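Local coordinates for protein cellulase (Bacillus sp. BG-CS10, PDB 5E0C) that probably hydrolyses internal beta-1,4-glucosidic bonds of cellulose as a family 5 glycoside hydrolase with appended carbohydrate-binding domains, at residues Gln359-His364 / Asp391-Lys396. Sequence-based numbering, arbitrary orientation.
Sequences QDIQLH and DVLTMK
Asp360 and Thr394 lie side by side on the polar face of two antiparallel strands, where a non-hydrogen-bonded pair brings their side chains close together. Thr394, beta-branched with a short hydroxyl, suits the strand and the acceptor alike: OG1 donates to Asp360 OD1 at 2.8 Å, reaching it from above the carboxylate plane. The carboxyl carbon also rests against CG1 of Val392, whose beta-branching favours an extended backbone.

Further along this face, Gln362 bends at its second torsion (chi2 69°), which holds NE2 beside its own strand, where the carboxylate of Asp391 comes across to meet it. NE2 gives one hydrogen to Asp391 OD1 (3.0 Å), from well above the carboxylate plane, and another to Leu363 O (2.8 Å), in its carbonyl plane. The amide and carboxylate stand nearly perpendicular, 84° apart, and the two bonds together fix the rotation of the amide. A long, flexible glutamine suits this double duty.

The opposite face is mostly apolar, filled by branched Ile361 and Leu393 and pliable Met395. Ile361 and Leu393 run alongside each other, CD1 of Ile361 4.1 Å from CD2 of Leu393; that same CD1 meets Met395 CG, and Leu363 CD1 packs on Leu393 CB. Within the sheet, two backbone bonds each join Gln359 to Met395 and Ile361 to Leu393, and one runs from Leu363 N to Asp391 O (2.9 Å).

Phe427 of strand 425-432, in the other sheet, touches Ile361, Leu363 and Leu393, as befits a beta sandwich: here the X2 carbohydrate-binding domain, of the immunoglobulin-like E-set clan.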
ATOM      1  N   GLN A 359      -7.978 -31.451  10.859  1.00 28.01           N
ATOM      2  CA  GLN A 359      -8.405 -30.063  10.671  1.00 29.22           C
ATOM      3  C   GLN A 359      -8.586 -29.695   9.212  1.00 29.02           C
ATOM      4  O   GLN A 359      -7.668 -29.847   8.406  1.00 31.53           O
ATOM      5  CB  GLN A 359      -7.404 -29.094  11.306  1.00 30.70           C
ATOM      6  CG  GLN A 359      -7.424 -29.049  12.828  1.00 35.02           C
ATOM      7  CD  GLN A 359      -7.524 -27.628  13.362  1.00 36.60           C
ATOM      8  OE1 GLN A 359      -7.928 -26.701  12.650  1.00 35.56           O
ATOM      9  NE2 GLN A 359      -7.136 -27.448  14.618  1.00 36.77           N
ATOM     10  N   ASP A 360      -9.768 -29.190   8.881  1.00 28.40           N
ATOM     11  CA  ASP A 360     -10.077 -28.760   7.524  1.00 27.90           C
ATOM     12  C   ASP A 360      -9.653 -27.323   7.281  1.00 28.13           C
ATOM     13  O   ASP A 360      -9.662 -26.494   8.195  1.00 27.13           O
ATOM     14  CB  ASP A 360     -11.572 -28.909   7.246  1.00 29.58           C
ATOM     15  CG  ASP A 360     -11.983 -30.348   7.027  1.00 33.28           C
ATOM     16  OD1 ASP A 360     -11.111 -31.234   7.147  1.00 32.00           O
ATOM     17  OD2 ASP A 360     -13.185 -30.595   6.768  1.00 35.72           O
ATOM     18  N   ILE A 361      -9.280 -27.040   6.037  1.00 27.21           N
ATOM     19  CA  ILE A 361      -8.874 -25.709   5.601  1.00 28.69           C
ATOM     20  C   ILE A 361      -9.400 -25.460   4.214  1.00 27.98           C
ATOM     21  O   ILE A 361      -9.179 -26.259   3.312  1.00 26.10           O
ATOM     22  CB  ILE A 361      -7.346 -25.523   5.558  1.00 26.50           C
ATOM     23  CG1 ILE A 361      -6.706 -25.885   6.892  1.00 24.44           C
ATOM     24  CG2 ILE A 361      -6.997 -24.092   5.157  1.00 24.51           C
ATOM     25  CD1 ILE A 361      -5.291 -26.338   6.741  1.00 26.39           C
ATOM     26  N   GLN A 362     -10.085 -24.340   4.041  1.00 28.84           N
ATOM     27  CA  GLN A 362     -10.664 -24.007   2.753  1.00 27.89           C
ATOM     28  C   GLN A 362      -9.632 -23.317   1.880  1.00 26.75           C
ATOM     29  O   GLN A 362      -9.139 -22.245   2.232  1.00 26.06           O
ATOM     30  CB  GLN A 362     -11.898 -23.120   2.943  1.00 29.35           C
ATOM     31  CG  GLN A 362     -12.510 -22.602   1.650  1.00 28.26           C
ATOM     32  CD  GLN A 362     -13.150 -23.704   0.849  1.00 31.08           C
ATOM     33  OE1 GLN A 362     -13.989 -24.449   1.363  1.00 32.63           O
ATOM     34  NE2 GLN A 362     -12.739 -23.842  -0.411  1.00 31.48           N
ATOM     35  N   LEU A 363      -9.302 -23.933   0.747  1.00 26.08           N
ATOM     36  CA  LEU A 363      -8.402 -23.314  -0.220  1.00 24.32           C
ATOM     37  C   LEU A 363      -9.165 -22.485  -1.242  1.00 26.06           C
ATOM     38  O   LEU A 363     -10.368 -22.652  -1.420  1.00 26.88           O
ATOM     39  CB  LEU A 363      -7.577 -24.370  -0.952  1.00 23.23           C
ATOM     40  CG  LEU A 363      -6.745 -25.321  -0.104  1.00 24.23           C
ATOM     41  CD1 LEU A 363      -5.972 -26.279  -1.000  1.00 22.19           C
ATOM     42  CD2 LEU A 363      -5.819 -24.561   0.859  1.00 22.48           C
ATOM     43  N   HIS A 364      -8.448 -21.589  -1.905  1.00 26.32           N
ATOM     44  CA  HIS A 364      -8.979 -20.840  -3.031  1.00 25.67           C
ATOM     45  C   HIS A 364      -8.057 -21.074  -4.198  1.00 24.80           C
ATOM     46  O   HIS A 364      -7.076 -20.345  -4.378  1.00 24.26           O
ATOM     47  CB  HIS A 364      -9.069 -19.346  -2.729  1.00 26.00           C
ATOM     48  CG  HIS A 364      -9.946 -19.023  -1.559  1.00 26.55           C
ATOM     49  ND1 HIS A 364     -11.166 -19.611  -1.365  1.00 29.73           N
ATOM     50  CD2 HIS A 364      -9.757 -18.165  -0.529  1.00 26.26           C
ATOM     51  CE1 HIS A 364     -11.710 -19.131  -0.251  1.00 30.15           C
ATOM     52  NE2 HIS A 364     -10.875 -18.258   0.268  1.00 27.63           N
ATOM     53  N   ASP A 391     -11.417 -28.558  -3.067  1.00 29.03           N
ATOM     54  CA  ASP A 391     -10.503 -27.516  -2.618  1.00 27.77           C
ATOM     55  C   ASP A 391     -10.470 -27.416  -1.105  1.00 26.09           C
ATOM     56  O   ASP A 391     -10.097 -26.386  -0.559  1.00 27.84           O
ATOM     57  CB  ASP A 391     -10.861 -26.154  -3.229  1.00 26.66           C
ATOM     58  CG  ASP A 391     -12.281 -25.717  -2.934  1.00 28.68           C
ATOM     59  OD1 ASP A 391     -12.975 -26.357  -2.116  1.00 29.91           O
ATOM     60  OD2 ASP A 391     -12.700 -24.700  -3.521  1.00 29.55           O
ATOM     61  N   VAL A 392     -10.879 -28.480  -0.430  1.00 26.14           N
ATOM     62  CA  VAL A 392     -10.763 -28.531   1.016  1.00 27.01           C
ATOM     63  C   VAL A 392      -9.570 -29.396   1.398  1.00 27.36           C
ATOM     64  O   VAL A 392      -9.543 -30.592   1.099  1.00 29.58           O
ATOM     65  CB  VAL A 392     -12.040 -29.090   1.681  1.00 29.53           C
ATOM     66  CG1 VAL A 392     -11.859 -29.226   3.199  1.00 26.68           C
ATOM     67  CG2 VAL A 392     -13.220 -28.198   1.381  1.00 28.25           C
ATOM     68  N   LEU A 393      -8.589 -28.780   2.053  1.00 25.44           N
ATOM     69  CA  LEU A 393      -7.390 -29.466   2.525  1.00 24.94           C
ATOM     70  C   LEU A 393      -7.577 -29.968   3.953  1.00 26.10           C
ATOM     71  O   LEU A 393      -8.083 -29.254   4.797  1.00 26.67           O
ATOM     72  CB  LEU A 393      -6.177 -28.532   2.452  1.00 24.75           C
ATOM     73  CG  LEU A 393      -4.921 -29.007   3.195  1.00 25.37           C
ATOM     74  CD1 LEU A 393      -4.333 -30.244   2.524  1.00 22.33           C
ATOM     75  CD2 LEU A 393      -3.881 -27.891   3.276  1.00 22.37           C
ATOM     76  N   THR A 394      -7.176 -31.198   4.235  1.00 26.01           N
ATOM     77  CA  THR A 394      -7.282 -31.684   5.598  1.00 25.35           C
ATOM     78  C   THR A 394      -5.914 -32.068   6.125  1.00 25.73           C
ATOM     79  O   THR A 394      -5.232 -32.898   5.529  1.00 25.05           O
ATOM     80  CB  THR A 394      -8.228 -32.904   5.714  1.00 26.89           C
ATOM     81  OG1 THR A 394      -9.540 -32.557   5.248  1.00 26.08           O
ATOM     82  CG2 THR A 394      -8.323 -33.353   7.161  1.00 26.21           C
ATOM     83  N   MET A 395      -5.519 -31.464   7.244  1.00 25.21           N
ATOM     84  CA  MET A 395      -4.334 -31.916   7.977  1.00 23.75           C
ATOM     85  C   MET A 395      -4.727 -33.034   8.938  1.00 27.34           C
ATOM     86  O   MET A 395      -5.656 -32.880   9.750  1.00 27.84           O
ATOM     87  CB  MET A 395      -3.676 -30.765   8.749  1.00 21.82           C
ATOM     88  CG  MET A 395      -3.056 -29.682   7.879  1.00 19.49           C
ATOM     89  SD  MET A 395      -1.852 -30.286   6.663  1.00 25.05           S
ATOM     90  CE  MET A 395      -0.701 -31.150   7.737  1.00 16.85           C
ATOM     91  N   LYS A 396      -4.015 -34.154   8.845  1.00 25.11           N
ATOM     92  CA  LYS A 396      -4.294 -35.312   9.676  1.00 25.50           C
ATOM     93  C   LYS A 396      -3.765 -35.106  11.082  1.00 25.80           C
ATOM     94  O   LYS A 396      -2.716 -34.490  11.274  1.00 25.56           O
ATOM     95  CB  LYS A 396      -3.690 -36.576   9.056  1.00 24.91           C
ATOM     96  CG  LYS A 396      -4.209 -36.876   7.639  1.00 27.25           C
ATOM     97  CD  LYS A 396      -5.704 -37.184   7.610  1.00 27.41           C
ATOM     98  CE  LYS A 396      -6.035 -38.426   8.419  1.00 30.45           C
ATOM     99  NZ  LYS A 396      -7.481 -38.751   8.378  1.00 35.33           N
TER
HETATM  100  O   HOH W   1     -13.067 -21.236  -3.288  1.00 33.76           O